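Long-range contact in immunogenic protein MPT63/MPB63 (Mycobacterium tuberculosis, PDB 1LMI), which is of unknown molecular function but is a major secreted, immunogenic protein of the tubercle bacillus with a beta-sandwich fold: residues 85-90 with 104-109. Numbering follows the deposited sequence.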
ATOM      1  N   ALA A  85      14.111  -0.735  -5.102  1.00 60.86           N
ATOM      2  CA  ALA A  85      14.532  -1.676  -6.138  1.00 56.13           C
ATOM      3  C   ALA A  85      13.264  -2.370  -6.661  1.00 65.24           C
ATOM      4  O   ALA A  85      12.443  -1.663  -7.256  1.00 89.39           O
ATOM      5  CB  ALA A  85      15.533  -2.686  -5.636  1.00 58.48           C
ATOM      6  N   GLY A  86      12.996  -3.530  -6.097  1.00 59.76           N
ATOM      7  CA  GLY A  86      11.849  -4.389  -6.194  1.00 47.16           C
ATOM      8  C   GLY A  86      11.284  -4.597  -7.582  1.00 42.18           C
ATOM      9  O   GLY A  86      11.074  -3.648  -8.339  1.00 57.49           O
ATOM     10  N   PRO A  87      11.039  -5.860  -7.945  1.00 33.54           N
ATOM     11  CA  PRO A  87      10.503  -6.172  -9.256  1.00 26.37           C
ATOM     12  C   PRO A  87       9.034  -5.763  -9.422  1.00 35.56           C
ATOM     13  O   PRO A  87       8.233  -5.924  -8.501  1.00 28.03           O
ATOM     14  CB  PRO A  87      10.601  -7.694  -9.357  1.00 35.00           C
ATOM     15  CG  PRO A  87      10.888  -8.197  -7.993  1.00 32.07           C
ATOM     16  CD  PRO A  87      11.284  -7.051  -7.124  1.00 28.27           C
ATOM     17  N   ASP A  88       8.769  -5.256 -10.620  1.00 27.47           N
ATOM     18  CA  ASP A  88       7.460  -4.802 -11.069  1.00 26.65           C
ATOM     19  C   ASP A  88       6.812  -3.933  -9.996  1.00 22.05           C
ATOM     20  O   ASP A  88       5.610  -4.094  -9.741  1.00 17.89           O
ATOM     21  CB  ASP A  88       6.562  -5.990 -11.384  1.00 28.30           C
ATOM     22  CG  ASP A  88       7.328  -7.106 -12.073  1.00 50.53           C
ATOM     23  OD1 ASP A  88       7.936  -6.803 -13.125  1.00 54.48           O
ATOM     24  OD2 ASP A  88       7.310  -8.244 -11.555  1.00 62.85           O
ATOM     25  N   THR A  89       7.612  -3.060  -9.415  1.00 19.53           N
ATOM     26  CA  THR A  89       7.134  -2.133  -8.409  1.00 16.71           C
ATOM     27  C   THR A  89       6.136  -1.144  -9.003  1.00 18.18           C
ATOM     28  O   THR A  89       6.307  -0.650 -10.118  1.00 21.03           O
ATOM     29  CB  THR A  89       8.297  -1.356  -7.763  1.00 28.24           C
ATOM     30  OG1 THR A  89       9.073  -2.259  -6.955  1.00 35.57           O
ATOM     31  CG2 THR A  89       7.796  -0.300  -6.795  1.00 24.56           C
ATOM     32  N   ILE A  90       5.089  -0.799  -8.261  1.00 14.31           N
ATOM     33  CA  ILE A  90       4.225   0.288  -8.717  1.00 12.35           C
ATOM     34  C   ILE A  90       5.041   1.567  -8.932  1.00 13.07           C
ATOM     35  O   ILE A  90       6.012   1.844  -8.201  1.00 15.84           O
ATOM     36  CB  ILE A  90       3.081   0.526  -7.719  1.00 12.53           C
ATOM     37  CG1 ILE A  90       2.008   1.481  -8.243  1.00 10.22           C
ATOM     38  CG2 ILE A  90       3.628   0.958  -6.359  1.00 17.11           C
ATOM     39  CD1 ILE A  90       0.717   1.453  -7.433  1.00 13.40           C
ATOM     40  N   LYS A 104       3.669  -3.939  -7.762  1.00 11.01           N
ATOM     41  CA  LYS A 104       3.936  -4.496  -6.446  1.00 10.82           C
ATOM     42  C   LYS A 104       4.483  -3.508  -5.429  1.00 11.45           C
ATOM     43  O   LYS A 104       5.114  -2.506  -5.747  1.00 11.50           O
ATOM     44  CB  LYS A 104       4.995  -5.614  -6.598  1.00 12.71           C
ATOM     45  CG  LYS A 104       4.584  -6.667  -7.619  1.00 16.67           C
ATOM     46  CD  LYS A 104       3.380  -7.444  -7.148  1.00 25.39           C
ATOM     47  CE  LYS A 104       3.367  -8.905  -7.546  1.00 39.13           C
ATOM     48  NZ  LYS A 104       3.726  -9.182  -8.955  1.00 42.99           N
ATOM     49  N   ILE A 105       4.244  -3.861  -4.166  1.00 11.42           N
ATOM     50  CA  ILE A 105       4.877  -3.180  -3.028  1.00  9.20           C
ATOM     51  C   ILE A 105       5.463  -4.299  -2.177  1.00 11.63           C
ATOM     52  O   ILE A 105       4.924  -5.414  -2.175  1.00 13.27           O
ATOM     53  CB  ILE A 105       3.880  -2.324  -2.233  1.00 10.92           C
ATOM     54  CG1 ILE A 105       2.603  -3.081  -1.844  1.00  9.88           C
ATOM     55  CG2 ILE A 105       3.511  -1.026  -2.974  1.00 12.19           C
ATOM     56  CD1 ILE A 105       1.682  -2.310  -0.919  1.00 10.15           C
ATOM     57  N   TYR A 106       6.561  -4.053  -1.493  1.00 11.99           N
ATOM     58  CA  TYR A 106       7.244  -5.076  -0.708  1.00 10.61           C
ATOM     59  C   TYR A 106       7.401  -4.721   0.762  1.00 10.87           C
ATOM     60  O   TYR A 106       7.355  -3.549   1.120  1.00 11.67           O
ATOM     61  CB  TYR A 106       8.628  -5.297  -1.347  1.00 11.75           C
ATOM     62  CG  TYR A 106       8.511  -5.845  -2.761  1.00 11.57           C
ATOM     63  CD1 TYR A 106       8.252  -7.189  -2.940  1.00 11.11           C
ATOM     64  CD2 TYR A 106       8.641  -5.036  -3.883  1.00 13.73           C
ATOM     65  CE1 TYR A 106       8.139  -7.734  -4.207  1.00 13.42           C
ATOM     66  CE2 TYR A 106       8.524  -5.569  -5.160  1.00 14.32           C
ATOM     67  CZ  TYR A 106       8.275  -6.918  -5.307  1.00 14.46           C
ATOM     68  OH  TYR A 106       8.146  -7.432  -6.586  1.00 15.65           O
ATOM     69  N   PHE A 107       7.611  -5.742   1.594  1.00  8.58           N
ATOM     70  CA  PHE A 107       7.774  -5.595   3.043  1.00  9.76           C
ATOM     71  C   PHE A 107       8.868  -6.552   3.542  1.00 11.48           C
ATOM     72  O   PHE A 107       9.031  -7.628   2.945  1.00 13.12           O
ATOM     73  CB  PHE A 107       6.468  -5.894   3.782  1.00 10.46           C
ATOM     74  CG  PHE A 107       5.249  -5.180   3.230  1.00 10.45           C
ATOM     75  CD1 PHE A 107       4.912  -3.909   3.632  1.00  9.05           C
ATOM     76  CD2 PHE A 107       4.457  -5.832   2.294  1.00 11.37           C
ATOM     77  CE1 PHE A 107       3.813  -3.289   3.097  1.00 11.47           C
ATOM     78  CE2 PHE A 107       3.340  -5.193   1.746  1.00 12.65           C
ATOM     79  CZ  PHE A 107       3.013  -3.916   2.144  1.00 10.51           C
ATOM     80  N   ASP A 108       9.589  -6.226   4.595  1.00 10.53           N
ATOM     81  CA  ASP A 108      10.571  -7.162   5.167  1.00 13.90           C
ATOM     82  C   ASP A 108       9.981  -7.752   6.431  1.00 13.07           C
ATOM     83  O   ASP A 108       9.919  -7.110   7.478  1.00 14.53           O
ATOM     84  CB  ASP A 108      11.866  -6.398   5.468  1.00 19.77           C
ATOM     85  CG  ASP A 108      12.999  -7.272   5.952  1.00 29.41           C
ATOM     86  OD1 ASP A 108      12.790  -8.509   5.997  1.00 15.80           O
ATOM     87  OD2 ASP A 108      14.072  -6.700   6.275  1.00 22.28           O
ATOM     88  N   VAL A 109       9.445  -8.987   6.356  1.00 13.77           N
ATOM     89  CA  VAL A 109       8.709  -9.530   7.482  1.00 13.63           C
ATOM     90  C   VAL A 109       9.672 -10.245   8.433  1.00 12.49           C
ATOM     91  O   VAL A 109      10.239 -11.270   8.079  1.00 14.91           O
ATOM     92  CB  VAL A 109       7.593 -10.470   6.983  1.00 13.19           C
ATOM     93  CG1 VAL A 109       6.937 -11.223   8.137  1.00 14.05           C
ATOM     94  CG2 VAL A 109       6.545  -9.692   6.179  1.00 13.46           C
TER
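Chi1 of Tyr106 (-64°) turns CG opposite the carbonyl carbon, on the amide side, and brings the ring up against Pro87, while a similar torsion in Lys104 (chi1 -54°) sets its CG beside the carbonyl oxygens of Asp88 and Pro87. The contact fastens a loop to an edge strand of the beta-sandwich: strand 100-109 is outermost in the four-stranded antiparallel sheet, and 85-90 belongs to the connection leading into it from strand 77-79. The backbone evidence is a single bridge between Thr89 and Lys104. Lys104 N donates to Asp88 O at 2.8 Å, nearly straight at 176°, and Ile90 N donates to Lys104 O at 3.0 Å. Bonding of one residue to both neighbours of its partner is the pattern of a parallel bridge. Lys104 O also receives a CA-H...O contact from Thr89 CA at 3.4 Å.

Nearer the start of the loop, the Tyr106 hydroxyl donates to Pro87 O; the modelled separation, 2.4 Å from OH to O, is very short and its exact value doubtful. Pro87 O lies at the ring edge, in plane, as does Thr89 OG1. Pro87 CD approaches Tyr106 CZ to 3.5 Å, the two side chains crossing at a slant. Ala36 touches both Pro87 and Tyr106, tying in a further loop. The bent Lys104 chain brings NZ to 4.5 Å from Asp88 OD2, too far for a salt bridge, and Glu49 OE2 makes a weak, long ion pair with the same NZ. Beyond the bridge, Ile90 and Ile105 run side by side, their CG2 methyls 3.9 Å apart.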